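Local coordinates for xylose isomerase domain protein (Alicyclobacillus acidocaldarius subsp. acidocaldarius, PDB 3U0H) that probably acts as an isomerase of the xylose isomerase-like TIM-barrel family, its substrate and reaction not being established, at residues A[72-75]-A[76-80]; A[117-120]-A[121-125]. All coordinates share one frame; numbering follows the deposited sequence.

Contact 1. Residues A[72-75]-A[76-80]; sequences LYDS and EPVFL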
loop_
_atom_site.group_PDB
_atom_site.type_symbol
_atom_site.label_atom_id
_atom_site.label_comp_id
_atom_site.label_asym_id
_atom_site.label_seq_id
_atom_site.Cartn_x
_atom_site.Cartn_y
_atom_site.Cartn_z
ATOM N N LEU A 72 7.550 16.523 -14.558
ATOM C CA LEU A 72 7.951 15.895 -13.283
ATOM C C LEU A 72 8.816 16.818 -12.414
ATOM O O LEU A 72 9.135 16.446 -11.269
ATOM C CB LEU A 72 8.713 14.588 -13.532
ATOM C CG LEU A 72 7.854 13.353 -13.955
ATOM C CD1 LEU A 72 8.756 12.286 -14.562
ATOM C CD2 LEU A 72 7.012 12.821 -12.783
ATOM N N TYR A 73 9.173 17.988 -12.952
ATOM C CA TYR A 73 10.070 18.954 -12.329
ATOM C C TYR A 73 9.356 20.261 -12.047
ATOM O O TYR A 73 9.994 21.202 -11.621
ATOM C CB TYR A 73 11.406 19.165 -13.150
ATOM C CG TYR A 73 11.957 17.831 -13.666
ATOM C CD1 TYR A 73 12.674 17.011 -12.841
ATOM C CD2 TYR A 73 11.628 17.350 -14.939
ATOM C CE1 TYR A 73 13.145 15.778 -13.280
ATOM C CE2 TYR A 73 12.075 16.107 -15.387
ATOM C CZ TYR A 73 12.824 15.325 -14.548
ATOM O OH TYR A 73 13.235 14.054 -14.874
ATOM N N ASP A 74 8.035 20.328 -12.162
ATOM C CA ASP A 74 7.329 21.570 -11.840
ATOM C C ASP A 74 7.359 21.808 -10.340
ATOM O O ASP A 74 7.791 20.949 -9.552
ATOM C CB ASP A 74 5.880 21.529 -12.290
ATOM C CG ASP A 74 5.659 22.183 -13.642
ATOM O OD1 ASP A 74 6.349 23.168 -13.944
ATOM O OD2 ASP A 74 4.798 21.731 -14.430
ATOM N N SER A 75 6.930 23.005 -9.963
ATOM C CA SER A 75 6.579 23.306 -8.593
ATOM C C SER A 75 5.496 22.292 -8.118
ATOM O O SER A 75 4.778 21.699 -8.950
ATOM C CB SER A 75 6.064 24.765 -8.503
ATOM O OG SER A 75 4.807 24.887 -9.210
ATOM N N GLU A 76 5.408 22.087 -6.797
ATOM C CA GLU A 76 4.486 21.103 -6.225
ATOM C C GLU A 76 3.018 21.409 -6.626
ATOM O O GLU A 76 2.343 20.497 -7.094
ATOM C CB GLU A 76 4.614 20.965 -4.664
ATOM C CG GLU A 76 4.044 19.654 -4.053
ATOM C CD GLU A 76 4.588 18.321 -4.648
ATOM O OE1 GLU A 76 5.776 18.222 -5.044
ATOM O OE2 GLU A 76 3.832 17.333 -4.705
ATOM N N PRO A 77 2.539 22.689 -6.471
ATOM C CA PRO A 77 1.123 22.947 -6.763
ATOM C C PRO A 77 0.781 22.675 -8.244
ATOM O O PRO A 77 -0.303 22.209 -8.524
ATOM C CB PRO A 77 0.955 24.431 -6.435
ATOM C CG PRO A 77 2.171 24.816 -5.631
ATOM C CD PRO A 77 3.254 23.952 -6.180
ATOM N N VAL A 78 1.689 22.955 -9.171
ATOM C CA VAL A 78 1.397 22.722 -10.596
ATOM C C VAL A 78 1.439 21.224 -10.865
ATOM O O VAL A 78 0.573 20.683 -11.565
ATOM C CB VAL A 78 2.375 23.506 -11.511
ATOM C CG1 VAL A 78 2.165 23.172 -12.995
ATOM C CG2 VAL A 78 2.292 25.031 -11.239
ATOM N N PHE A 79 2.438 20.547 -10.286
ATOM C CA PHE A 79 2.558 19.118 -10.430
ATOM C C PHE A 79 1.302 18.418 -9.911
ATOM O O PHE A 79 0.723 17.584 -10.603
ATOM C CB PHE A 79 3.821 18.532 -9.731
ATOM C CG PHE A 79 3.782 17.045 -9.623
ATOM C CD1 PHE A 79 3.921 16.279 -10.749
ATOM C CD2 PHE A 79 3.493 16.424 -8.424
ATOM C CE1 PHE A 79 3.825 14.907 -10.696
ATOM C CE2 PHE A 79 3.413 15.050 -8.353
ATOM C CZ PHE A 79 3.594 14.286 -9.507
ATOM N N LEU A 80 0.897 18.732 -8.698
ATOM C CA LEU A 80 -0.304 18.085 -8.159
ATOM C C LEU A 80 -1.538 18.305 -9.028
ATOM O O LEU A 80 -2.391 17.400 -9.180
ATOM C CB LEU A 80 -0.596 18.496 -6.721
ATOM C CG LEU A 80 0.439 17.960 -5.703
ATOM C CD1 LEU A 80 0.251 18.563 -4.289
ATOM C CD2 LEU A 80 0.522 16.418 -5.663
#
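Ser75, the N-cap residue of helix 76-84, meets the first turn of that helix through both backbone and side chain. Its carbonyl O accepts the N-H of Phe79 at 2.9 Å, a nearly straight bond (164° at the hydrogen) that closes the first helical turn. Polar atoms also meet apolar ones: with chi1 at 67°, the hydroxyl is folded back over the start of the helix, where Ser75 OG touches Val78 CG2 at 3.2 Å and Pro77 CD at 3.5 Å. Asp74 lies across the other methyl of Val78, its OD2 3.3 Å from Val78 CG1, so the two branches of the valine are shared between Asp74 and Ser75. Among apolar groups, Leu72 CD2 comes obliquely to the Phe79 ring, 4.3 Å from Phe79 CE1; the ring also packs on Arg123 and Gln126 of helix 113-131. The CB of Glu76 touches Ser75, but its carboxylate is engaged by Arg122 and Arg123 of the same helix. One backbone bond thus sets the turn, while the oxygens of Asp74 and Ser75 merely touch the valine methyls; a polar hold on the loop comes from outside, where Arg123 bonds to Asp74 O.

Contact 2. Residues A[117-120]-A[121-125]; sequences ISQL and ARRIR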
loop_
_atom_site.group_PDB
_atom_site.type_symbol
_atom_site.label_atom_id
_atom_site.label_comp_id
_atom_site.label_asym_id
_atom_site.label_seq_id
_atom_site.Cartn_x
_atom_site.Cartn_y
_atom_site.Cartn_z
ATOM N N ILE A 117 16.600 13.102 -6.617
ATOM C CA ILE A 117 16.276 11.690 -6.763
ATOM C C ILE A 117 15.089 11.328 -5.895
ATOM O O ILE A 117 14.220 10.608 -6.356
ATOM C CB ILE A 117 17.464 10.738 -6.408
ATOM C CG1 ILE A 117 18.641 11.023 -7.338
ATOM C CG2 ILE A 117 17.089 9.293 -6.542
ATOM C CD1 ILE A 117 19.906 10.152 -7.165
ATOM N N SER A 118 15.031 11.823 -4.665
ATOM C CA SER A 118 13.923 11.473 -3.785
ATOM C C SER A 118 12.567 12.036 -4.285
ATOM O O SER A 118 11.547 11.303 -4.287
ATOM C CB SER A 118 14.156 12.011 -2.385
ATOM O OG SER A 118 15.354 11.531 -1.831
ATOM N N GLN A 119 12.565 13.325 -4.701
ATOM C CA GLN A 119 11.346 13.929 -5.145
ATOM C C GLN A 119 10.897 13.209 -6.427
ATOM O O GLN A 119 9.692 12.891 -6.614
ATOM C CB GLN A 119 11.511 15.428 -5.410
ATOM C CG GLN A 119 10.220 16.051 -5.818
ATOM C CD GLN A 119 10.311 17.547 -6.107
ATOM O OE1 GLN A 119 10.500 17.985 -7.272
ATOM N NE2 GLN A 119 10.120 18.322 -5.083
ATOM N N LEU A 120 11.842 12.996 -7.318
ATOM C CA LEU A 120 11.482 12.365 -8.568
ATOM C C LEU A 120 10.900 10.910 -8.321
ATOM O O LEU A 120 9.909 10.520 -8.933
ATOM C CB LEU A 120 12.663 12.404 -9.546
ATOM C CG LEU A 120 12.379 11.805 -10.914
ATOM C CD1 LEU A 120 11.429 12.684 -11.672
ATOM C CD2 LEU A 120 13.670 11.577 -11.708
ATOM N N ALA A 121 11.498 10.151 -7.401
ATOM C CA ALA A 121 11.005 8.795 -7.028
ATOM C C ALA A 121 9.561 8.909 -6.574
ATOM O O ALA A 121 8.683 8.144 -7.011
ATOM C CB ALA A 121 11.841 8.145 -5.916
ATOM N N ARG A 122 9.290 9.884 -5.738
ATOM C CA ARG A 122 7.953 9.991 -5.141
ATOM C C ARG A 122 6.881 10.408 -6.154
ATOM O O ARG A 122 5.749 9.991 -6.076
ATOM C CB ARG A 122 7.980 10.932 -3.939
ATOM C CG ARG A 122 6.618 11.147 -3.276
ATOM C CD ARG A 122 5.881 12.366 -3.817
ATOM N NE ARG A 122 6.607 13.649 -3.741
ATOM C CZ ARG A 122 6.154 14.817 -4.220
ATOM N NH1 ARG A 122 4.991 14.908 -4.872
ATOM N NH2 ARG A 122 6.877 15.916 -4.041
ATOM N N ARG A 123 7.229 11.264 -7.091
ATOM C CA ARG A 123 6.252 11.777 -8.074
ATOM C C ARG A 123 5.911 10.748 -9.161
ATOM O O ARG A 123 4.800 10.712 -9.673
ATOM C CB ARG A 123 6.808 13.051 -8.732
ATOM C CG ARG A 123 6.805 14.267 -7.832
ATOM C CD ARG A 123 7.318 15.508 -8.537
ATOM N NE ARG A 123 7.121 16.723 -7.771
ATOM C CZ ARG A 123 7.298 17.958 -8.263
ATOM N NH1 ARG A 123 7.655 18.147 -9.562
ATOM N NH2 ARG A 123 7.115 19.012 -7.477
ATOM N N ILE A 124 6.901 9.965 -9.534
ATOM C CA ILE A 124 6.740 8.866 -10.479
ATOM C C ILE A 124 5.863 7.799 -9.860
ATOM O O ILE A 124 5.028 7.217 -10.546
ATOM C CB ILE A 124 8.110 8.262 -10.915
ATOM C CG1 ILE A 124 8.894 9.309 -11.760
ATOM C CG2 ILE A 124 7.899 6.993 -11.746
ATOM C CD1 ILE A 124 10.269 8.901 -12.289
ATOM N N ARG A 125 6.041 7.569 -8.559
ATOM C CA ARG A 125 5.222 6.641 -7.778
ATOM C C ARG A 125 3.767 7.124 -7.816
ATOM O O ARG A 125 2.833 6.337 -8.064
ATOM C CB ARG A 125 5.739 6.581 -6.332
ATOM C CG ARG A 125 4.919 5.730 -5.396
ATOM C CD ARG A 125 5.322 5.994 -3.915
ATOM N NE ARG A 125 6.763 5.916 -3.782
ATOM C CZ ARG A 125 7.567 6.581 -2.942
ATOM N NH1 ARG A 125 7.114 7.411 -2.038
ATOM N NH2 ARG A 125 8.894 6.360 -3.054
#
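Ile117 O accepts the N-H of Ala121 at 3.0 Å, the first of four i to i+4 bonds that join 117-120 to 121-125 within helix 113-131. The side chain of Ile117 packs on Phe155 and Phe165. Ser118 O takes the N-H of Arg122, also at 3.0 Å, while Ser118 OG is bonded to Val114 O one turn back. Gln119 carries the side-chain contact. Its carbonyl receives Arg123 N, and its extended chain, with CG opposite the backbone N (chi1 -178°), runs alongside that of Arg123, pointing the same way. The amide lies flat on the guanidinium, the planes 5° apart, with Gln119 OE1 over the centre of one face and 3.4 Å from Arg123 CZ. This stack leaves the N-H groups of Arg123 directed at other acceptors, in the loop 72-75 and at the start of helix 76-84; the amide oxygen above the cation is probably also electrostatically favourable. Arg122 is turned quite differently, its guanidinium 71° from the amide plane and its NH2 3.8 Å from Gln119 CG; besides Glu76, it has a salt-bridge partner in Glu167 of the second subunit, which its NE reaches. Leu120 O accepts Ile124 N at 3.1 Å, and Leu120 CG meets Ile124 CD1 at 3.8 Å. This is a helix on the outside of a TIM barrel, packed by Leu120, Ala121 and Ile124 against neighbouring elements, with an i to i+4 amide-guanidinium stack running along it near a subunit interface.

After strand 62-67 of the barrel the chain leaves through the loop 72-75 and enters helix 76-84; contact 1 closes this short turn. Helix 86-95 and strand 100-104 follow before helix 113-131, within which contact 2 spans successive turns. The two are in series, neither nesting nor crossing, yet their centres lie only about 12 Å apart and they touch directly. Glu76 OE2 and Arg122 NH1, 2.7 Å apart, form the salt bridge between them, and Arg123 CG packs on Phe79 CE2 at 3.5 Å. Helices 76-84 and 113-131 are thus tied at the loop 72-75 and the N-terminal turn of 76-84.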